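Local coordinates for probable ribosomal RNA small subunit methyltransferase (Thermus thermophilus, PDB 3DMH), which transfers a methyl group from S-adenosylmethionine to the exocyclic amino group N2 of a guanosine in 16S ribosomal RNA, at residues A[46-51]-A[128-133]; A[205-210]-A[303-308]. All blocks are in the same frame, centred on the assembly; numbering follows the deposited sequence.

Interaction 1: residues A[46-51]-A[128-133]; sequences GERALD and ALRMGG
Leu50 and Ala128 make the nearest backbone approach, with CA atoms 8.0 Å apart and no hydrogen bond between the segments. Strand 48-51 pairs instead with 102-108, Arg48 bonding to Asp103 and Leu104. The sheet has the 3-2-1-4-5-7-6 strand order of Rossmann-like class I methyltransferases, and the contact joins its strand 48-51 to the C-terminal end of helix 115-128. Leu50 reaches that end with one branch: CD2 lies 3.7 Å from Ala128 CB, and the anti placement of CG relative to the backbone N (chi1 -178°) directs the isobutyl group at the helix. Tyr102 also packs against both residues.

Nearer the surface, Arg48 and Arg130 cross at about a right angle. Arg130 CD sits at the edge of the Arg48 guanidinium, 4.1 Å from NH2, and the two guanidinium planes are only 13° apart. Their proximity is consistent with a shared anion: Arg48 NH2 and Arg130 NE both form salt bridges with Asp103 OD1. A type II beta turn runs from Arg130 to Gly133, closed by Gly133 N to Arg130 O at 3.0 Å. The Arg130 chain is extended from CG to NE, and its NH1 donates to Met131 O at 2.7 Å through a bent N-H...O angle of 135°.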
loop_
_atom_site.group_PDB
_atom_site.type_symbol
_atom_site.label_atom_id
_atom_site.label_comp_id
_atom_site.label_asym_id
_atom_site.label_seq_id
_atom_site.Cartn_x
_atom_site.Cartn_y
_atom_site.Cartn_z
ATOM N N GLY A 46 -25.548 -3.777 -17.322
ATOM C CA GLY A 46 -25.187 -2.671 -18.198
ATOM C C GLY A 46 -23.920 -2.988 -18.975
ATOM O O GLY A 46 -23.589 -4.149 -19.171
ATOM N N GLU A 47 -23.218 -1.946 -19.421
ATOM C CA GLU A 47 -22.096 -2.115 -20.350
ATOM C C GLU A 47 -20.733 -1.788 -19.759
ATOM O O GLU A 47 -19.742 -2.379 -20.157
ATOM C CB GLU A 47 -22.289 -1.227 -21.582
ATOM C CG GLU A 47 -23.380 -1.707 -22.545
ATOM C CD GLU A 47 -24.777 -1.570 -21.979
ATOM O OE1 GLU A 47 -25.042 -0.562 -21.282
ATOM O OE2 GLU A 47 -25.610 -2.477 -22.229
ATOM N N ARG A 48 -20.701 -0.840 -18.828
ATOM C CA ARG A 48 -19.436 -0.314 -18.285
ATOM C C ARG A 48 -19.308 -0.561 -16.779
ATOM O O ARG A 48 -20.134 -0.101 -15.992
ATOM C CB ARG A 48 -19.334 1.186 -18.545
ATOM C CG ARG A 48 -19.467 1.587 -20.006
ATOM C CD ARG A 48 -20.015 3.015 -20.115
ATOM N NE ARG A 48 -21.333 3.145 -19.471
ATOM C CZ ARG A 48 -21.957 4.291 -19.211
ATOM N NH1 ARG A 48 -21.420 5.463 -19.555
ATOM N NH2 ARG A 48 -23.137 4.263 -18.611
ATOM N N ALA A 49 -18.255 -1.276 -16.384
ATOM C CA ALA A 49 -18.009 -1.566 -14.971
ATOM C C ALA A 49 -16.713 -0.933 -14.485
ATOM O O ALA A 49 -15.767 -0.766 -15.266
ATOM C CB ALA A 49 -17.945 -3.081 -14.721
ATOM N N LEU A 50 -16.670 -0.635 -13.191
ATOM C CA LEU A 50 -15.463 -0.107 -12.556
ATOM C C LEU A 50 -15.171 -0.920 -11.293
ATOM O O LEU A 50 -16.032 -1.044 -10.428
ATOM C CB LEU A 50 -15.681 1.369 -12.190
ATOM C CG LEU A 50 -14.504 2.128 -11.554
ATOM C CD1 LEU A 50 -13.353 2.263 -12.515
ATOM C CD2 LEU A 50 -14.977 3.521 -11.050
ATOM N N ASP A 51 -13.952 -1.454 -11.172
ATOM C CA ASP A 51 -13.512 -2.110 -9.928
ATOM C C ASP A 51 -12.608 -1.145 -9.169
ATOM O O ASP A 51 -11.566 -0.749 -9.688
ATOM C CB ASP A 51 -12.739 -3.391 -10.268
ATOM C CG ASP A 51 -12.428 -4.237 -9.060
ATOM O OD1 ASP A 51 -12.327 -3.725 -7.927
ATOM O OD2 ASP A 51 -12.211 -5.455 -9.276
ATOM N N ALA A 128 -19.211 7.544 -9.304
ATOM C CA ALA A 128 -18.879 6.882 -10.561
ATOM C C ALA A 128 -20.096 6.366 -11.310
ATOM O O ALA A 128 -20.082 6.290 -12.541
ATOM C CB ALA A 128 -17.904 5.730 -10.292
ATOM N N LEU A 129 -21.113 5.966 -10.559
ATOM C CA LEU A 129 -22.316 5.370 -11.119
ATOM C C LEU A 129 -23.215 6.404 -11.787
ATOM O O LEU A 129 -23.414 7.500 -11.262
ATOM C CB LEU A 129 -23.110 4.637 -10.020
ATOM C CG LEU A 129 -22.523 3.295 -9.533
ATOM C CD1 LEU A 129 -23.316 2.785 -8.327
ATOM C CD2 LEU A 129 -22.502 2.254 -10.645
ATOM N N ARG A 130 -23.778 6.040 -12.935
ATOM C CA ARG A 130 -24.929 6.757 -13.486
ATOM C C ARG A 130 -26.116 6.548 -12.560
ATOM O O ARG A 130 -26.135 5.623 -11.757
ATOM C CB ARG A 130 -25.282 6.226 -14.880
ATOM C CG ARG A 130 -25.822 4.792 -14.877
ATOM C CD ARG A 130 -26.485 4.419 -16.178
ATOM N NE ARG A 130 -26.835 2.994 -16.255
ATOM C CZ ARG A 130 -27.953 2.452 -15.767
ATOM N NH1 ARG A 130 -28.852 3.199 -15.132
ATOM N NH2 ARG A 130 -28.180 1.152 -15.923
ATOM N N MET A 131 -27.139 7.383 -12.686
ATOM C CA MET A 131 -28.367 7.117 -11.960
ATOM C C MET A 131 -28.916 5.756 -12.379
ATOM O O MET A 131 -28.966 5.449 -13.572
ATOM C CB MET A 131 -29.391 8.209 -12.264
ATOM C CG MET A 131 -30.615 8.228 -11.334
ATOM S SD MET A 131 -30.223 8.410 -9.576
ATOM C CE MET A 131 -29.275 9.920 -9.536
ATOM N N GLY A 132 -29.312 4.942 -11.401
ATOM C CA GLY A 132 -29.826 3.595 -11.682
ATOM C C GLY A 132 -28.745 2.523 -11.794
ATOM O O GLY A 132 -29.048 1.343 -11.963
ATOM N N GLY A 133 -27.485 2.943 -11.717
ATOM C CA GLY A 133 -26.333 2.024 -11.693
ATOM C C GLY A 133 -26.323 1.199 -10.427
ATOM O O GLY A 133 -27.030 1.509 -9.485
#

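Interaction 2: residues A[205-210]-A[303-308]; sequences GVFSAG and VTNPPF. With GMP (guanosine), chain E; SAM (S-adenosylmethionine), chain D.
The methyl-transfer site, where S-adenosylmethionine and guanosine meet, is lined by Phe207 of the 205-210 loop and by Asn305 and Phe308. The two phenyl groups cross at about a right angle, Phe207 CE1 lying 3.8 Å from Phe308 CE2, while Asn305 ND2 stands 4.0 Å from Phe207 CE2. The face of each ring meets a different ligand: the cofactor over Phe207, the guanine over Phe308, with SAM CE also at the Phe308 edge. The transferable methyl CE sits 3.4 Å above the Phe207 plane, over its centre, and the cofactor SD is 3.4 Å from Phe207 CD2 over the same face. With CG anti to the backbone N (chi1 174°), the ring extends from the loop across the sulfonium, whose positive charge the pi face would probably favour. An alanine here would remove that cover and is likely to let the methyl and sulfonium shift, while taking away the apolar partner of Phe308 CE2.

Asn305 to Phe308 spell NPPF, the motif of many amino-directed methyltransferases, placed just past the C-terminal end of strand 299-304, the fourth of the Rossmann-like sheet. The guanine base lies over one face of Phe308, with its C5 3.4 Å from the plane. Its N2 donates to Asn305 OD1 at 2.9 Å along a nearly straight path (163°), and the Asn305 amide is fixed from its other end by ND2 bonds to Asp213 OD2 and Ser216 OG. The backbone oxygens of Asn305 and Pro306 also approach the methyl, Asn305 O coming to 3.2 Å from CE. SAM CE and GMP N2 are 4.7 Å apart, and the angle SAM SD-CE...GMP N2 of 148° puts N2 on the side of the methyl roughly opposite the sulfur.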
loop_
_atom_site.group_PDB
_atom_site.type_symbol
_atom_site.label_atom_id
_atom_site.label_comp_id
_atom_site.label_asym_id
_atom_site.label_seq_id
_atom_site.Cartn_x
_atom_site.Cartn_y
_atom_site.Cartn_z
ATOM N N GLY A 205 -5.507 6.373 4.632
ATOM C CA GLY A 205 -5.106 4.969 4.505
ATOM C C GLY A 205 -3.626 4.712 4.714
ATOM O O GLY A 205 -3.175 3.545 4.771
ATOM N N VAL A 206 -2.846 5.784 4.798
ATOM C CA VAL A 206 -1.394 5.651 4.969
ATOM C C VAL A 206 -1.057 5.036 6.320
ATOM O O VAL A 206 -1.863 5.112 7.282
ATOM C CB VAL A 206 -0.665 7.018 4.822
ATOM C CG1 VAL A 206 -0.963 7.629 3.467
ATOM C CG2 VAL A 206 -1.066 7.963 5.965
ATOM N N PHE A 207 0.124 4.422 6.392
ATOM C CA PHE A 207 0.605 3.934 7.687
ATOM C C PHE A 207 0.850 5.119 8.619
ATOM O O PHE A 207 1.461 6.124 8.223
ATOM C CB PHE A 207 1.907 3.156 7.512
ATOM C CG PHE A 207 2.537 2.750 8.812
ATOM C CD1 PHE A 207 2.012 1.692 9.533
ATOM C CD2 PHE A 207 3.659 3.425 9.311
ATOM C CE1 PHE A 207 2.587 1.301 10.751
ATOM C CE2 PHE A 207 4.249 3.044 10.520
ATOM C CZ PHE A 207 3.700 1.974 11.234
ATOM N N SER A 208 0.406 4.975 9.863
ATOM C CA SER A 208 0.671 5.966 10.911
ATOM C C SER A 208 0.174 7.370 10.572
ATOM O O SER A 208 0.881 8.362 10.744
ATOM C CB SER A 208 2.144 5.979 11.333
ATOM O OG SER A 208 2.277 6.665 12.580
ATOM N N ALA A 209 -1.082 7.444 10.137
ATOM C CA ALA A 209 -1.741 8.718 9.901
ATOM C C ALA A 209 -1.702 9.587 11.157
ATOM O O ALA A 209 -1.918 9.089 12.263
ATOM C CB ALA A 209 -3.191 8.475 9.507
ATOM N N GLY A 210 -1.438 10.877 10.983
ATOM C CA GLY A 210 -1.647 11.847 12.077
ATOM C C GLY A 210 -0.518 12.011 13.082
ATOM O O GLY A 210 -0.538 12.950 13.879
ATOM N N VAL A 303 17.467 2.452 4.721
ATOM C CA VAL A 303 16.702 2.466 5.973
ATOM C C VAL A 303 15.347 1.851 5.714
ATOM O O VAL A 303 14.806 1.968 4.606
ATOM C CB VAL A 303 16.510 3.904 6.552
ATOM C CG1 VAL A 303 17.853 4.531 6.881
ATOM C CG2 VAL A 303 15.714 4.791 5.573
ATOM N N THR A 304 14.780 1.216 6.738
ATOM C CA THR A 304 13.424 0.715 6.587
ATOM C C THR A 304 12.736 0.493 7.918
ATOM O O THR A 304 13.355 0.032 8.872
ATOM C CB THR A 304 13.375 -0.588 5.734
ATOM O OG1 THR A 304 12.006 -0.931 5.470
ATOM C CG2 THR A 304 14.088 -1.772 6.444
ATOM N N ASN A 305 11.459 0.877 7.941
ATOM C CA ASN A 305 10.496 0.459 8.958
ATOM C C ASN A 305 9.510 -0.432 8.175
ATOM O O ASN A 305 8.554 0.088 7.584
ATOM C CB ASN A 305 9.812 1.711 9.510
ATOM C CG ASN A 305 8.764 1.403 10.561
ATOM O OD1 ASN A 305 8.527 0.246 10.894
ATOM N ND2 ASN A 305 8.120 2.455 11.090
ATOM N N PRO A 306 9.782 -1.748 8.094
ATOM C CA PRO A 306 8.996 -2.564 7.164
ATOM C C PRO A 306 7.542 -2.775 7.569
ATOM O O PRO A 306 7.181 -2.636 8.760
ATOM C CB PRO A 306 9.706 -3.927 7.160
ATOM C CG PRO A 306 10.945 -3.772 7.926
ATOM C CD PRO A 306 10.836 -2.532 8.776
ATOM N N PRO A 307 6.712 -3.190 6.606
ATOM C CA PRO A 307 5.339 -3.581 6.948
ATOM C C PRO A 307 5.327 -4.810 7.849
ATOM O O PRO A 307 6.286 -5.582 7.857
ATOM C CB PRO A 307 4.709 -3.915 5.593
ATOM C CG PRO A 307 5.874 -4.243 4.709
ATOM C CD PRO A 307 7.037 -3.432 5.187
ATOM N N PHE A 308 4.244 -4.984 8.595
ATOM C CA PHE A 308 4.164 -6.093 9.533
ATOM C C PHE A 308 2.720 -6.541 9.651
ATOM O O PHE A 308 1.798 -5.772 9.377
ATOM C CB PHE A 308 4.743 -5.695 10.895
ATOM C CG PHE A 308 4.110 -4.475 11.490
ATOM C CD1 PHE A 308 3.062 -4.594 12.398
ATOM C CD2 PHE A 308 4.562 -3.201 11.143
ATOM C CE1 PHE A 308 2.470 -3.459 12.950
ATOM C CE2 PHE A 308 3.976 -2.066 11.685
ATOM C CZ PHE A 308 2.929 -2.192 12.582
HETATM C "C4'" GMP E . 2.592 -0.602 18.797
HETATM O "O4'" GMP E . 3.587 -1.016 17.851
HETATM C "C3'" GMP E . 1.246 -0.851 18.137
HETATM O "O3'" GMP E . 0.809 0.391 17.569
HETATM C "C2'" GMP E . 1.560 -1.835 17.024
HETATM O "O2'" GMP E . 0.658 -1.695 15.927
HETATM C "C1'" GMP E . 2.969 -1.427 16.628
HETATM N N9 GMP E . 3.812 -2.494 16.050
HETATM C C8 GMP E . 3.788 -3.813 16.307
HETATM N N7 GMP E . 4.737 -4.473 15.595
HETATM C C5 GMP E . 5.412 -3.552 14.872
HETATM C C6 GMP E . 6.536 -3.548 13.899
HETATM O O6 GMP E . 7.117 -4.608 13.584
HETATM N N1 GMP E . 6.904 -2.364 13.375
HETATM C C2 GMP E . 6.299 -1.194 13.696
HETATM N N2 GMP E . 6.702 -0.026 13.141
HETATM N N3 GMP E . 5.264 -1.124 14.579
HETATM C C4 GMP E . 4.799 -2.248 15.180
HETATM N N SAM D . 8.686 4.606 6.251
HETATM C CA SAM D . 7.328 5.035 6.732
HETATM C C SAM D . 7.417 5.393 8.200
HETATM O O SAM D . 8.456 5.051 8.782
HETATM O OXT SAM D . 6.463 5.963 8.755
HETATM C CB SAM D . 6.298 3.916 6.565
HETATM C CG SAM D . 6.605 2.612 7.307
HETATM S SD SAM D . 5.248 1.409 7.128
HETATM C CE SAM D . 5.522 0.336 8.567
HETATM C "C5'" SAM D . 5.757 0.292 5.789
HETATM C "C4'" SAM D . 5.556 0.908 4.414
HETATM O "O4'" SAM D . 5.897 -0.125 3.492
HETATM C "C3'" SAM D . 4.122 1.362 4.108
HETATM O "O3'" SAM D . 4.076 2.722 3.697
HETATM C "C2'" SAM D . 3.675 0.393 3.008
HETATM O "O2'" SAM D . 2.721 0.907 2.099
HETATM C "C1'" SAM D . 5.035 0.075 2.390
HETATM N N9 SAM D . 4.984 -1.116 1.564
HETATM C C8 SAM D . 4.190 -2.252 1.710
HETATM N N7 SAM D . 4.494 -3.133 0.726
HETATM C C5 SAM D . 5.468 -2.554 -0.061
HETATM C C6 SAM D . 6.132 -2.957 -1.226
HETATM N N6 SAM D . 5.850 -4.125 -1.820
HETATM N N1 SAM D . 7.074 -2.107 -1.755
HETATM C C2 SAM D . 7.356 -0.888 -1.180
HETATM N N3 SAM D . 6.672 -0.437 -0.057
HETATM C C4 SAM D . 5.763 -1.284 0.476
#

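Followed from the N terminus, the two contacts come in series: interaction 1 closes a loop of 76 intervening residues before interaction 2 opens and closes another of 92, and they neither nest nor cross. Each belongs to its own seven-stranded sheet, and both sheets have the order 3-2-1-4-5-7-6. Interaction 1 ties the first strand of the N-terminal sheet to the bend between helix 115-128 and strand 133-140, away from the ligands. Interaction 2 joins the loop following strand 196-202 to the end of strand 299-304 in the C-terminal sheet, at the ligands. The centres of interactions 1 and 2 are about 34 Å apart and the nearest atoms of interactions 1 and 2 about 17 Å, with no direct touch.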